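Local coordinates for esterase (PDB 4W9R), which is of unknown function but belongs to a putative esterase family with the alpha/beta-hydrolase fold and may therefore hydrolyse esters, at residues Y35-V40 and D115-I120; E62-I67 and M231-Y236; R170-M175 and A226-M231. All blocks are in the same frame, centred on the assembly; numbering follows the deposited sequence.

In the fold
Contact 1 joins two neighbouring parallel strands in the centre of the sheet. Contact 3 packs helix 217-232 on strand 171-180 of the same sheet. Contact 2 ties the end of that helix to the loop leading into strand 67-71, and shares Met231 with contact 3. The centres lie 10 to 12 Å apart. Backbone bonds from Pro36 and Ile38 to Ile67 link contacts 1 and 2. Ile38 CD1 meets Leu229 CD2 at 4.0 Å, joining contacts 1 and 3. No active site is established. The turn from strand 116-122 into helix 123-128 is where alpha/beta hydrolases usually carry the nucleophile elbow. Acetate about 4 Å from the Met231 side chain probably comes from crystallisation liquor.

Contact 1: Y35-V40 and D115-I120; sequences YPLIVV and DLKGVI
Leu37 and Val39 form the seam with Leu116, Gly118 and Ile120. The two strands run parallel, with 17° between their directions. Leu37 N donates to Leu116 O at 3.0 Å. Leu37 O accepts from Gly118 N at 2.6 Å. Val39 repeats the pattern two residues on. Val39 N binds Gly118 O at 2.9 Å. Val39 O takes Ile120 N at 2.7 Å.

The side chains alternate between two faces of the sheet. On one face lie Ile38, Val40 and Ile120. Gly118 sits beside Ile38 with no side chain, so it makes a low point in this row. Ile38 touches Met143 of the next strand past Gly118, a contact that the low residue between them does not block. Ile120 stands on the same face, one bridge beyond the pair Val39 and Val119, and packs against Ile38. With CG1 anti to its carbonyl carbon (chi1 -58°), Ile120 leans across the seam and sets CD1 3.8 Å from Ile38 CG2. At the start of the ladder Pro36 CB meets Leu116 CB at 4.2 Å. Leu116 also reaches Phe233.

The other face is ridged by Leu37, Val39, Lys117 and Val119. Leu37 CB rests against the aliphatic CG of Lys117 at 4.0 Å. The rest of the lysine bends away, and its NZ bonds to Thr140 O. Val119 CG2 lies 3.8 Å from Val39 O, close along the seam. Ile107 of helix 91-110 packs on Leu37, and Val104 of the same helix on Lys117.

Pro36 and Ile38 bond through their backbones to Ile67, and Ile38 also to Val69. Strand 35-40 is thus bonded along both edges, as a central strand is. Its polar backbone is used within the sheet, while the side chains make both faces mostly hydrocarbon.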
ATOM      1  N   TYR B  35      18.270  -7.326 -12.606  1.00 46.92           N
ATOM      2  CA  TYR B  35      17.188  -6.888 -11.735  1.00 31.36           C
ATOM      3  C   TYR B  35      17.605  -6.932 -10.271  1.00 30.12           C
ATOM      4  O   TYR B  35      18.293  -7.858  -9.844  1.00 39.49           O
ATOM      5  CB  TYR B  35      15.949  -7.765 -11.929  1.00 31.28           C
ATOM      6  CG  TYR B  35      15.521  -7.954 -13.367  1.00 43.28           C
ATOM      7  CD1 TYR B  35      14.651  -7.062 -13.977  1.00 44.35           C
ATOM      8  CD2 TYR B  35      15.976  -9.037 -14.110  1.00 42.47           C
ATOM      9  CE1 TYR B  35      14.253  -7.235 -15.288  1.00 54.62           C
ATOM     10  CE2 TYR B  35      15.582  -9.219 -15.421  1.00 50.71           C
ATOM     11  CZ  TYR B  35      14.721  -8.314 -16.007  1.00 61.81           C
ATOM     12  OH  TYR B  35      14.324  -8.487 -17.313  1.00 70.15           O
ATOM     13  N   PRO B  36      17.173  -5.931  -9.491  1.00 24.28           N
ATOM     14  CA  PRO B  36      17.371  -5.969  -8.040  1.00 20.11           C
ATOM     15  C   PRO B  36      16.475  -7.027  -7.410  1.00 22.22           C
ATOM     16  O   PRO B  36      15.364  -7.245  -7.894  1.00 30.11           O
ATOM     17  CB  PRO B  36      16.969  -4.560  -7.586  1.00 20.30           C
ATOM     18  CG  PRO B  36      17.036  -3.718  -8.821  1.00 23.22           C
ATOM     19  CD  PRO B  36      16.651  -4.631  -9.942  1.00 25.78           C
ATOM     20  N   LEU B  37      16.953  -7.677  -6.355  1.00 24.18           N
ATOM     21  CA  LEU B  37      16.196  -8.742  -5.706  1.00 24.74           C
ATOM     22  C   LEU B  37      15.586  -8.285  -4.388  1.00 26.19           C
ATOM     23  O   LEU B  37      16.261  -7.675  -3.559  1.00 33.67           O
ATOM     24  CB  LEU B  37      17.091  -9.959  -5.467  1.00 25.09           C
ATOM     25  CG  LEU B  37      16.498 -11.106  -4.646  1.00 23.46           C
ATOM     26  CD1 LEU B  37      15.258 -11.669  -5.320  1.00 20.13           C
ATOM     27  CD2 LEU B  37      17.534 -12.198  -4.428  1.00 24.50           C
ATOM     28  N   ILE B  38      14.304  -8.580  -4.201  1.00 21.12           N
ATOM     29  CA  ILE B  38      13.638  -8.322  -2.929  1.00 27.56           C
ATOM     30  C   ILE B  38      13.087  -9.617  -2.345  1.00 25.62           C
ATOM     31  O   ILE B  38      12.243 -10.273  -2.955  1.00 22.62           O
ATOM     32  CB  ILE B  38      12.494  -7.305  -3.073  1.00 25.55           C
ATOM     33  CG1 ILE B  38      13.043  -5.943  -3.497  1.00 25.52           C
ATOM     34  CG2 ILE B  38      11.731  -7.178  -1.765  1.00 25.05           C
ATOM     35  CD1 ILE B  38      11.981  -4.874  -3.621  1.00 31.68           C
ATOM     36  N   VAL B  39      13.574  -9.984  -1.164  1.00 26.56           N
ATOM     37  CA  VAL B  39      13.133 -11.202  -0.494  1.00 24.61           C
ATOM     38  C   VAL B  39      12.093 -10.890   0.582  1.00 24.41           C
ATOM     39  O   VAL B  39      12.288  -9.992   1.399  1.00 34.55           O
ATOM     40  CB  VAL B  39      14.323 -11.953   0.140  1.00 27.23           C
ATOM     41  CG1 VAL B  39      13.847 -13.198   0.869  1.00 20.87           C
ATOM     42  CG2 VAL B  39      15.347 -12.315  -0.926  1.00 19.08           C
ATOM     43  N   VAL B  40      10.987 -11.630   0.571  1.00 30.41           N
ATOM     44  CA  VAL B  40       9.923 -11.442   1.554  1.00 22.68           C
ATOM     45  C   VAL B  40       9.725 -12.694   2.408  1.00 25.78           C
ATOM     46  O   VAL B  40       9.318 -13.740   1.902  1.00 32.90           O
ATOM     47  CB  VAL B  40       8.592 -11.080   0.874  1.00 24.82           C
ATOM     48  CG1 VAL B  40       7.515 -10.838   1.919  1.00 40.33           C
ATOM     49  CG2 VAL B  40       8.767  -9.861  -0.011  1.00 19.13           C
ATOM     50  N   ASP B 115      23.262  -5.884  -8.135  1.00 43.25           N
ATOM     51  CA  ASP B 115      24.033  -5.782  -6.900  1.00 50.26           C
ATOM     52  C   ASP B 115      23.167  -5.396  -5.706  1.00 52.91           C
ATOM     53  O   ASP B 115      23.592  -5.525  -4.559  1.00 57.51           O
ATOM     54  CB  ASP B 115      25.171  -4.770  -7.063  1.00 62.64           C
ATOM     55  CG  ASP B 115      26.260  -5.264  -7.996  1.00 80.70           C
ATOM     56  OD1 ASP B 115      25.939  -5.997  -8.955  1.00 94.38           O
ATOM     57  OD2 ASP B 115      27.440  -4.920  -7.767  1.00 81.27           O
ATOM     58  N   LEU B 116      21.954  -4.923  -5.977  1.00 50.71           N
ATOM     59  CA  LEU B 116      21.034  -4.538  -4.912  1.00 39.16           C
ATOM     60  C   LEU B 116      20.086  -5.677  -4.543  1.00 38.66           C
ATOM     61  O   LEU B 116      19.260  -6.100  -5.351  1.00 39.31           O
ATOM     62  CB  LEU B 116      20.224  -3.307  -5.317  1.00 31.59           C
ATOM     63  CG  LEU B 116      19.187  -2.858  -4.285  1.00 31.51           C
ATOM     64  CD1 LEU B 116      19.867  -2.496  -2.973  1.00 29.99           C
ATOM     65  CD2 LEU B 116      18.364  -1.693  -4.809  1.00 42.94           C
ATOM     66  N   LYS B 117      20.213  -6.165  -3.314  1.00 27.30           N
ATOM     67  CA  LYS B 117      19.345  -7.224  -2.813  1.00 26.79           C
ATOM     68  C   LYS B 117      18.721  -6.805  -1.486  1.00 28.94           C
ATOM     69  O   LYS B 117      19.430  -6.569  -0.511  1.00 29.50           O
ATOM     70  CB  LYS B 117      20.128  -8.529  -2.648  1.00 24.89           C
ATOM     71  CG  LYS B 117      20.649  -9.112  -3.955  1.00 24.40           C
ATOM     72  CD  LYS B 117      21.639 -10.244  -3.715  1.00 31.23           C
ATOM     73  CE  LYS B 117      23.081  -9.750  -3.751  1.00 45.14           C
ATOM     74  NZ  LYS B 117      23.381  -8.748  -2.688  1.00 54.33           N
ATOM     75  N   GLY B 118      17.399  -6.680  -1.458  1.00 22.65           N
ATOM     76  CA  GLY B 118      16.710  -6.290  -0.241  1.00 20.15           C
ATOM     77  C   GLY B 118      15.991  -7.415   0.480  1.00 31.21           C
ATOM     78  O   GLY B 118      15.810  -8.505  -0.064  1.00 33.73           O
ATOM     79  N   VAL B 119      15.560  -7.139   1.706  1.00 26.16           N
ATOM     80  CA  VAL B 119      14.758  -8.087   2.470  1.00 21.42           C
ATOM     81  C   VAL B 119      13.657  -7.355   3.238  1.00 30.65           C
ATOM     82  O   VAL B 119      13.905  -6.353   3.909  1.00 26.68           O
ATOM     83  CB  VAL B 119      15.628  -8.918   3.447  1.00 25.08           C
ATOM     84  CG1 VAL B 119      16.434  -8.015   4.373  1.00 21.27           C
ATOM     85  CG2 VAL B 119      14.764  -9.883   4.247  1.00 27.21           C
ATOM     86  N   ILE B 120      12.432  -7.858   3.121  1.00 26.52           N
ATOM     87  CA  ILE B 120      11.294  -7.273   3.814  1.00 17.87           C
ATOM     88  C   ILE B 120      10.653  -8.308   4.727  1.00 27.12           C
ATOM     89  O   ILE B 120      10.356  -9.424   4.301  1.00 30.64           O
ATOM     90  CB  ILE B 120      10.237  -6.741   2.829  1.00 21.74           C
ATOM     91  CG1 ILE B 120      10.854  -5.704   1.890  1.00 28.18           C
ATOM     92  CG2 ILE B 120       9.057  -6.142   3.580  1.00 21.77           C
ATOM     93  CD1 ILE B 120       9.873  -5.132   0.891  1.00 27.99           C
TER

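Contact 2: E62-I67 and M231-Y236; sequences EMPKCI and MCFDIY
Met63, a selenomethionine, lies over one face of the Phe233 ring. Its CE sits 3.8 Å from the Phe233 ring centroid, a CH-pi contact only 15° off the ring normal. The bend at its last torsion (chi3 60°) folds the methyl over the ring. SE is placed more obliquely, 4.3 Å from the centroid of the Phe233 ring. Further back, Met63 CG meets Phe233 CB at 3.6 Å. One side chain therefore follows the phenylalanine from its CB to its far rim. Cys66 SG approaches the far end of the ring obliquely and lies 4.2 Å from Phe233 CZ.

Pro64 fits between two aromatic rings. Its CD touches Phe233 CD2 at 3.7 Å. The same CD lies over the face of Tyr236, 3.8 Å from the centroid of that ring and 13° off its normal. Pro64 CB extends the overlap to Tyr236 CE2 at 3.7 Å. The peptide joining Met63 to Pro64 lies over this face as well, with Pro64 N above the ring centre. No hydrogen bond crosses between the segments.

Phe233 is the first residue to leave helix 217-232, and a short 3-10 turn follows it. Tyr236 N bonds to Phe233 O at 2.8 Å, and this turn brings both rings onto the loop. Phe233 also touches Leu270 of helix 255-270, and Tyr236 makes a cation-pi contact with Lys274. The carboxylate of Glu62 points elsewhere, and its OE2 bonds to Asn218 of the second subunit.

The arrangement combines a Met-aromatic contact with a proline CH-pi contact over the face of Tyr236. It lies where the alpha/beta-hydrolase sheet domain passes into the C-terminal helices, and it joins the loop before strand 67-71 to the end of helix 217-232.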
ATOM      1  N   GLU B  62       9.378   5.300 -11.201  1.00 34.70           N
ATOM      2  CA  GLU B  62      10.069   5.596  -9.950  1.00 31.25           C
ATOM      3  C   GLU B  62      10.913   4.414  -9.475  1.00 31.00           C
ATOM      4  O   GLU B  62      11.688   4.536  -8.526  1.00 40.22           O
ATOM      5  CB  GLU B  62       9.063   5.992  -8.869  1.00 29.90           C
ATOM      6  CG  GLU B  62       8.225   7.207  -9.224  1.00 35.14           C
ATOM      7  CD  GLU B  62       7.337   7.657  -8.082  1.00 55.09           C
ATOM      8  OE1 GLU B  62       7.424   7.060  -6.987  1.00 73.80           O
ATOM      9  OE2 GLU B  62       6.553   8.609  -8.277  1.00 51.39           O
HETATM   10  N   MSE B  63      10.761   3.274 -10.142  1.00 28.41           N
HETATM   11  CA  MSE B  63      11.519   2.073  -9.804  1.00 29.53           C
HETATM   12  C   MSE B  63      11.888   1.276 -11.047  1.00 30.78           C
HETATM   13  O   MSE B  63      11.134   1.251 -12.019  1.00 42.22           O
HETATM   14  CB  MSE B  63      10.725   1.175  -8.850  1.00 31.18           C
HETATM   15  CG  MSE B  63      10.908   1.486  -7.378  1.00 51.44           C
HETATM   16 SE   MSE B  63      10.081   0.133  -6.234  1.00 62.60          SE
HETATM   17  CE  MSE B  63      11.070  -1.434  -6.834  1.00 20.53           C
ATOM     18  N   PRO B  64      13.053   0.615 -11.015  1.00 35.72           N
ATOM     19  CA  PRO B  64      13.414  -0.345 -12.060  1.00 35.40           C
ATOM     20  C   PRO B  64      12.618  -1.634 -11.899  1.00 37.47           C
ATOM     21  O   PRO B  64      12.051  -1.862 -10.830  1.00 40.15           O
ATOM     22  CB  PRO B  64      14.905  -0.582 -11.816  1.00 24.60           C
ATOM     23  CG  PRO B  64      15.066  -0.370 -10.349  1.00 24.27           C
ATOM     24  CD  PRO B  64      14.109   0.740  -9.994  1.00 36.97           C
ATOM     25  N   LYS B  65      12.562  -2.455 -12.941  1.00 33.75           N
ATOM     26  CA  LYS B  65      11.939  -3.766 -12.828  1.00 26.07           C
ATOM     27  C   LYS B  65      12.716  -4.614 -11.826  1.00 30.23           C
ATOM     28  O   LYS B  65      13.945  -4.669 -11.868  1.00 33.61           O
ATOM     29  CB  LYS B  65      11.877  -4.461 -14.189  1.00 18.22           C
ATOM     30  CG  LYS B  65      10.932  -3.806 -15.184  1.00 27.02           C
ATOM     31  CD  LYS B  65      10.995  -4.503 -16.536  1.00 38.45           C
ATOM     32  CE  LYS B  65      10.041  -3.871 -17.535  1.00 46.10           C
ATOM     33  NZ  LYS B  65       8.625  -3.962 -17.082  1.00 57.74           N
ATOM     34  N   CYS B  66      11.998  -5.267 -10.920  1.00 28.91           N
ATOM     35  CA  CYS B  66      12.635  -6.054  -9.872  1.00 30.78           C
ATOM     36  C   CYS B  66      12.099  -7.477  -9.821  1.00 37.98           C
ATOM     37  O   CYS B  66      10.997  -7.758 -10.290  1.00 44.39           O
ATOM     38  CB  CYS B  66      12.442  -5.384  -8.509  1.00 17.05           C
ATOM     39  SG  CYS B  66      13.306  -3.811  -8.322  1.00 84.84           S
ATOM     40  N   ILE B  67      12.896  -8.374  -9.251  1.00 30.62           N
ATOM     41  CA  ILE B  67      12.455  -9.738  -8.999  1.00 27.79           C
ATOM     42  C   ILE B  67      12.175  -9.904  -7.511  1.00 28.53           C
ATOM     43  O   ILE B  67      13.020  -9.588  -6.674  1.00 36.85           O
ATOM     44  CB  ILE B  67      13.498 -10.772  -9.462  1.00 24.12           C
ATOM     45  CG1 ILE B  67      13.626 -10.744 -10.987  1.00 32.83           C
ATOM     46  CG2 ILE B  67      13.118 -12.166  -8.996  1.00 17.75           C
ATOM     47  CD1 ILE B  67      14.555 -11.796 -11.543  1.00 36.94           C
HETATM   48  N   MSE B 231      11.714   5.704  -0.792  1.00 26.14           N
HETATM   49  CA  MSE B 231      12.953   6.370  -0.402  1.00 36.58           C
HETATM   50  C   MSE B 231      14.203   5.632  -0.869  1.00 39.45           C
HETATM   51  O   MSE B 231      15.191   6.258  -1.254  1.00 46.55           O
HETATM   52  CB  MSE B 231      12.997   6.544   1.115  1.00 30.37           C
HETATM   53  CG  MSE B 231      11.978   7.539   1.640  1.00 40.01           C
HETATM   54 SE   MSE B 231      11.977   7.634   3.580  1.00 86.40          SE
HETATM   55  CE  MSE B 231      11.537   5.779   3.942  1.00 43.15           C
ATOM     56  N   CYS B 232      14.158   4.306  -0.829  1.00 39.64           N
ATOM     57  CA  CYS B 232      15.308   3.491  -1.200  1.00 38.59           C
ATOM     58  C   CYS B 232      15.648   3.643  -2.682  1.00 37.76           C
ATOM     59  O   CYS B 232      16.816   3.770  -3.054  1.00 52.72           O
ATOM     60  CB  CYS B 232      15.045   2.021  -0.867  1.00 25.07           C
ATOM     61  SG  CYS B 232      16.413   0.907  -1.253  1.00 39.34           S
ATOM     62  N   PHE B 233      14.617   3.628  -3.520  1.00 22.89           N
ATOM     63  CA  PHE B 233      14.785   3.713  -4.967  1.00 29.25           C
ATOM     64  C   PHE B 233      14.677   5.142  -5.499  1.00 34.43           C
ATOM     65  O   PHE B 233      14.675   5.356  -6.710  1.00 34.68           O
ATOM     66  CB  PHE B 233      13.766   2.816  -5.664  1.00 26.62           C
ATOM     67  CG  PHE B 233      14.034   1.350  -5.485  1.00 32.62           C
ATOM     68  CD1 PHE B 233      13.442   0.643  -4.452  1.00 28.52           C
ATOM     69  CD2 PHE B 233      14.891   0.681  -6.346  1.00 36.31           C
ATOM     70  CE1 PHE B 233      13.693  -0.705  -4.284  1.00 22.47           C
ATOM     71  CE2 PHE B 233      15.146  -0.667  -6.181  1.00 31.36           C
ATOM     72  CZ  PHE B 233      14.545  -1.361  -5.150  1.00 29.74           C
ATOM     73  N   ASP B 234      14.568   6.106  -4.589  1.00 27.92           N
ATOM     74  CA  ASP B 234      14.308   7.506  -4.933  1.00 35.11           C
ATOM     75  C   ASP B 234      15.238   8.088  -6.003  1.00 39.39           C
ATOM     76  O   ASP B 234      14.822   8.932  -6.798  1.00 47.32           O
ATOM     77  CB  ASP B 234      14.389   8.369  -3.673  1.00 36.30           C
ATOM     78  CG  ASP B 234      14.004   9.811  -3.929  1.00 44.71           C
ATOM     79  OD1 ASP B 234      12.791  10.090  -4.044  1.00 45.79           O
ATOM     80  OD2 ASP B 234      14.911  10.666  -4.013  1.00 43.51           O
ATOM     81  N   ILE B 235      16.489   7.640  -6.023  1.00 29.10           N
ATOM     82  CA  ILE B 235      17.467   8.141  -6.986  1.00 21.62           C
ATOM     83  C   ILE B 235      17.069   7.808  -8.431  1.00 29.97           C
ATOM     84  O   ILE B 235      17.509   8.467  -9.374  1.00 33.34           O
ATOM     85  CB  ILE B 235      18.880   7.574  -6.692  1.00 28.56           C
ATOM     86  CG1 ILE B 235      19.953   8.336  -7.477  1.00 32.99           C
ATOM     87  CG2 ILE B 235      18.942   6.083  -6.986  1.00 35.30           C
ATOM     88  CD1 ILE B 235      19.992   9.819  -7.177  1.00 27.43           C
ATOM     89  N   TYR B 236      16.220   6.798  -8.594  1.00 26.20           N
ATOM     90  CA  TYR B 236      15.793   6.351  -9.917  1.00 26.39           C
ATOM     91  C   TYR B 236      14.760   7.296 -10.524  1.00 29.89           C
ATOM     92  O   TYR B 236      14.560   7.307 -11.739  1.00 31.75           O
ATOM     93  CB  TYR B 236      15.223   4.932  -9.833  1.00 30.48           C
ATOM     94  CG  TYR B 236      14.989   4.256 -11.168  1.00 24.77           C
ATOM     95  CD1 TYR B 236      13.770   4.367 -11.824  1.00 24.44           C
ATOM     96  CD2 TYR B 236      15.983   3.487 -11.760  1.00 27.34           C
ATOM     97  CE1 TYR B 236      13.551   3.746 -13.040  1.00 27.07           C
ATOM     98  CE2 TYR B 236      15.772   2.858 -12.974  1.00 32.95           C
ATOM     99  CZ  TYR B 236      14.555   2.991 -13.610  1.00 35.28           C
ATOM    100  OH  TYR B 236      14.343   2.368 -14.819  1.00 38.34           O
TER

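Contact 3: R170-M175 and A226-M231; sequences RLFYYM and AQALDM
Tyr174, Phe172 and Met231 carry most of the buried surface. Both rings rise from one face of strand 171-180 toward helix 217-232, which runs nearly antiparallel to it (162° between the short axes).

Tyr174 has CG anti to the backbone N (chi1 -179°), which stretches the ring out to the helix. Ala228 CB sits over one face of the ring in a CH-pi contact, 4.1 Å from the Tyr174 ring centroid. The side chain of Met231, a selenomethionine, crosses that of Tyr174 at about a right angle, and its CE reaches Tyr174 CD2 at 3.5 Å, oblique to the ring. At the far end the Tyr174 OH donates to Gln227 OE1 at 2.8 Å. The amide plane stands 84° to the ring, and the hydroxyl comes from above the carbonyl plane. Gln227 NE2 bonds to Gln223 of the second subunit, so both ends of this amide are held. A phenylalanine in place of Tyr174 would probably leave Gln227 OE1 without its donor and the amide freer to turn away from Gln223 of the second subunit.

Phe172 packs two residues earlier, on the same face of the strand. Its CZ lies 3.9 Å from Met231 CB, and the same CZ approaches the backbone Ala228 O at 3.6 Å. His208 meets the Phe172 ring from the neighbouring strand.

The chemistry is mainly aromatic and aliphatic packing of helix on sheet. The hydroxyl-amide bond is the only hydrogen bond between the segments, and Gln227 NE2 carries the link on to the subunit interface.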
ATOM      1  N   ARG B 170      26.599   0.582   0.392  1.00 58.11           N
ATOM      2  CA  ARG B 170      25.408   1.263   0.890  1.00 50.34           C
ATOM      3  C   ARG B 170      24.499   0.335   1.688  1.00 46.82           C
ATOM      4  O   ARG B 170      24.342  -0.840   1.353  1.00 39.55           O
ATOM      5  CB  ARG B 170      24.628   1.882  -0.274  1.00 44.39           C
ATOM      6  CG  ARG B 170      23.353   2.613   0.133  1.00 45.72           C
ATOM      7  CD  ARG B 170      22.733   3.327  -1.052  1.00 48.51           C
ATOM      8  NE  ARG B 170      21.486   4.008  -0.713  1.00 45.55           N
ATOM      9  CZ  ARG B 170      20.277   3.554  -1.027  1.00 46.72           C
ATOM     10  NH1 ARG B 170      20.145   2.414  -1.692  1.00 45.87           N
ATOM     11  NH2 ARG B 170      19.198   4.242  -0.682  1.00 46.82           N
ATOM     12  N   LEU B 171      23.895   0.878   2.739  1.00 42.12           N
ATOM     13  CA  LEU B 171      22.898   0.150   3.509  1.00 36.66           C
ATOM     14  C   LEU B 171      21.667   1.014   3.740  1.00 39.24           C
ATOM     15  O   LEU B 171      21.747   2.068   4.373  1.00 42.42           O
ATOM     16  CB  LEU B 171      23.472  -0.311   4.848  1.00 37.15           C
ATOM     17  CG  LEU B 171      22.452  -0.941   5.799  1.00 37.33           C
ATOM     18  CD1 LEU B 171      21.783  -2.151   5.156  1.00 25.02           C
ATOM     19  CD2 LEU B 171      23.104  -1.318   7.118  1.00 32.03           C
ATOM     20  N   PHE B 172      20.531   0.563   3.220  1.00 32.99           N
ATOM     21  CA  PHE B 172      19.264   1.237   3.465  1.00 35.34           C
ATOM     22  C   PHE B 172      18.482   0.484   4.532  1.00 34.03           C
ATOM     23  O   PHE B 172      18.070  -0.657   4.320  1.00 35.95           O
ATOM     24  CB  PHE B 172      18.443   1.344   2.178  1.00 29.69           C
ATOM     25  CG  PHE B 172      17.125   2.045   2.357  1.00 36.84           C
ATOM     26  CD1 PHE B 172      17.038   3.423   2.241  1.00 40.05           C
ATOM     27  CD2 PHE B 172      15.973   1.326   2.640  1.00 26.90           C
ATOM     28  CE1 PHE B 172      15.828   4.072   2.406  1.00 38.41           C
ATOM     29  CE2 PHE B 172      14.759   1.971   2.806  1.00 32.27           C
ATOM     30  CZ  PHE B 172      14.688   3.345   2.689  1.00 37.86           C
ATOM     31  N   TYR B 173      18.281   1.122   5.680  1.00 23.18           N
ATOM     32  CA  TYR B 173      17.542   0.496   6.767  1.00 22.26           C
ATOM     33  C   TYR B 173      16.259   1.256   7.079  1.00 27.98           C
ATOM     34  O   TYR B 173      16.281   2.468   7.289  1.00 25.11           O
ATOM     35  CB  TYR B 173      18.406   0.393   8.024  1.00 18.82           C
ATOM     36  CG  TYR B 173      17.703  -0.282   9.180  1.00 36.86           C
ATOM     37  CD1 TYR B 173      17.611  -1.667   9.247  1.00 31.07           C
ATOM     38  CD2 TYR B 173      17.123   0.463  10.200  1.00 27.07           C
ATOM     39  CE1 TYR B 173      16.966  -2.289  10.297  1.00 35.57           C
ATOM     40  CE2 TYR B 173      16.476  -0.152  11.255  1.00 29.80           C
ATOM     41  CZ  TYR B 173      16.401  -1.528  11.299  1.00 39.61           C
ATOM     42  OH  TYR B 173      15.758  -2.144  12.348  1.00 41.67           O
ATOM     43  N   TYR B 174      15.147   0.530   7.115  1.00 24.21           N
ATOM     44  CA  TYR B 174      13.851   1.123   7.421  1.00 25.19           C
ATOM     45  C   TYR B 174      13.115   0.312   8.478  1.00 29.27           C
ATOM     46  O   TYR B 174      12.872  -0.881   8.299  1.00 22.97           O
ATOM     47  CB  TYR B 174      12.996   1.232   6.157  1.00 25.77           C
ATOM     48  CG  TYR B 174      11.641   1.869   6.380  1.00 28.04           C
ATOM     49  CD1 TYR B 174      10.527   1.098   6.689  1.00 34.08           C
ATOM     50  CD2 TYR B 174      11.476   3.240   6.279  1.00 34.45           C
ATOM     51  CE1 TYR B 174       9.288   1.679   6.894  1.00 34.54           C
ATOM     52  CE2 TYR B 174      10.241   3.830   6.479  1.00 39.29           C
ATOM     53  CZ  TYR B 174       9.152   3.046   6.786  1.00 40.30           C
ATOM     54  OH  TYR B 174       7.924   3.635   6.986  1.00 42.61           O
HETATM   55  N   MSE B 175      12.757   0.965   9.578  1.00 32.20           N
HETATM   56  CA  MSE B 175      11.975   0.316  10.622  1.00 26.97           C
HETATM   57  C   MSE B 175      10.708   1.106  10.926  1.00 33.52           C
HETATM   58  O   MSE B 175      10.745   2.328  11.067  1.00 43.19           O
HETATM   59  CB  MSE B 175      12.806   0.146  11.893  1.00 27.32           C
HETATM   60  CG  MSE B 175      11.996  -0.312  13.097  1.00 32.90           C
HETATM   61 SE   MSE B 175      13.092  -0.555  14.688  1.00 71.08          SE
HETATM   62  CE  MSE B 175      11.674  -0.822  15.998  1.00 68.21           C
ATOM     63  N   ALA B 226       5.301   1.127   1.331  1.00 30.12           N
ATOM     64  CA  ALA B 226       5.193   2.222   0.374  1.00 35.95           C
ATOM     65  C   ALA B 226       6.302   3.250   0.578  1.00 35.00           C
ATOM     66  O   ALA B 226       6.940   3.687  -0.379  1.00 35.43           O
ATOM     67  CB  ALA B 226       3.831   2.885   0.485  1.00 14.45           C
ATOM     68  N   GLN B 227       6.533   3.624   1.833  1.00 27.63           N
ATOM     69  CA  GLN B 227       7.567   4.595   2.163  1.00 26.47           C
ATOM     70  C   GLN B 227       8.966   4.049   1.899  1.00 34.25           C
ATOM     71  O   GLN B 227       9.804   4.736   1.316  1.00 33.93           O
ATOM     72  CB  GLN B 227       7.447   5.027   3.626  1.00 18.71           C
ATOM     73  CG  GLN B 227       6.225   5.879   3.920  1.00 17.50           C
ATOM     74  CD  GLN B 227       6.196   6.382   5.349  1.00 32.07           C
ATOM     75  OE1 GLN B 227       7.125   6.146   6.124  1.00 34.33           O
ATOM     76  NE2 GLN B 227       5.128   7.085   5.704  1.00 34.11           N
ATOM     77  N   ALA B 228       9.210   2.814   2.329  1.00 32.97           N
ATOM     78  CA  ALA B 228      10.532   2.204   2.210  1.00 23.05           C
ATOM     79  C   ALA B 228      10.974   2.099   0.755  1.00 22.00           C
ATOM     80  O   ALA B 228      12.091   2.484   0.410  1.00 33.12           O
ATOM     81  CB  ALA B 228      10.543   0.834   2.867  1.00 21.23           C
ATOM     82  N   LEU B 229      10.091   1.584  -0.094  1.00 20.28           N
ATOM     83  CA  LEU B 229      10.378   1.469  -1.520  1.00 24.12           C
ATOM     84  C   LEU B 229      10.581   2.836  -2.161  1.00 28.20           C
ATOM     85  O   LEU B 229      11.428   3.001  -3.038  1.00 40.63           O
ATOM     86  CB  LEU B 229       9.249   0.727  -2.237  1.00 16.57           C
ATOM     87  CG  LEU B 229       9.049  -0.742  -1.870  1.00 22.77           C
ATOM     88  CD1 LEU B 229       7.818  -1.288  -2.568  1.00 14.76           C
ATOM     89  CD2 LEU B 229      10.283  -1.555  -2.230  1.00 16.86           C
ATOM     90  N   ASP B 230       9.798   3.812  -1.715  1.00 29.47           N
ATOM     91  CA  ASP B 230       9.863   5.161  -2.260  1.00 30.74           C
ATOM     92  C   ASP B 230      11.227   5.799  -2.024  1.00 32.00           C
ATOM     93  O   ASP B 230      11.825   6.361  -2.941  1.00 37.29           O
ATOM     94  CB  ASP B 230       8.771   6.038  -1.647  1.00 38.11           C
ATOM     95  CG  ASP B 230       8.785   7.452  -2.193  1.00 48.14           C
ATOM     96  OD1 ASP B 230       8.821   7.611  -3.431  1.00 53.06           O
ATOM     97  OD2 ASP B 230       8.766   8.405  -1.382  1.00 45.67           O
HETATM   98  N   MSE B 231      11.714   5.704  -0.792  1.00 26.14           N
HETATM   99  CA  MSE B 231      12.953   6.370  -0.402  1.00 36.58           C
HETATM  100  C   MSE B 231      14.203   5.632  -0.869  1.00 39.45           C
HETATM  101  O   MSE B 231      15.191   6.258  -1.254  1.00 46.55           O
HETATM  102  CB  MSE B 231      12.997   6.544   1.115  1.00 30.37           C
HETATM  103  CG  MSE B 231      11.978   7.539   1.640  1.00 40.01           C
HETATM  104 SE   MSE B 231      11.977   7.634   3.580  1.00 86.40          SE
HETATM  105  CE  MSE B 231      11.537   5.779   3.942  1.00 43.15           C
TER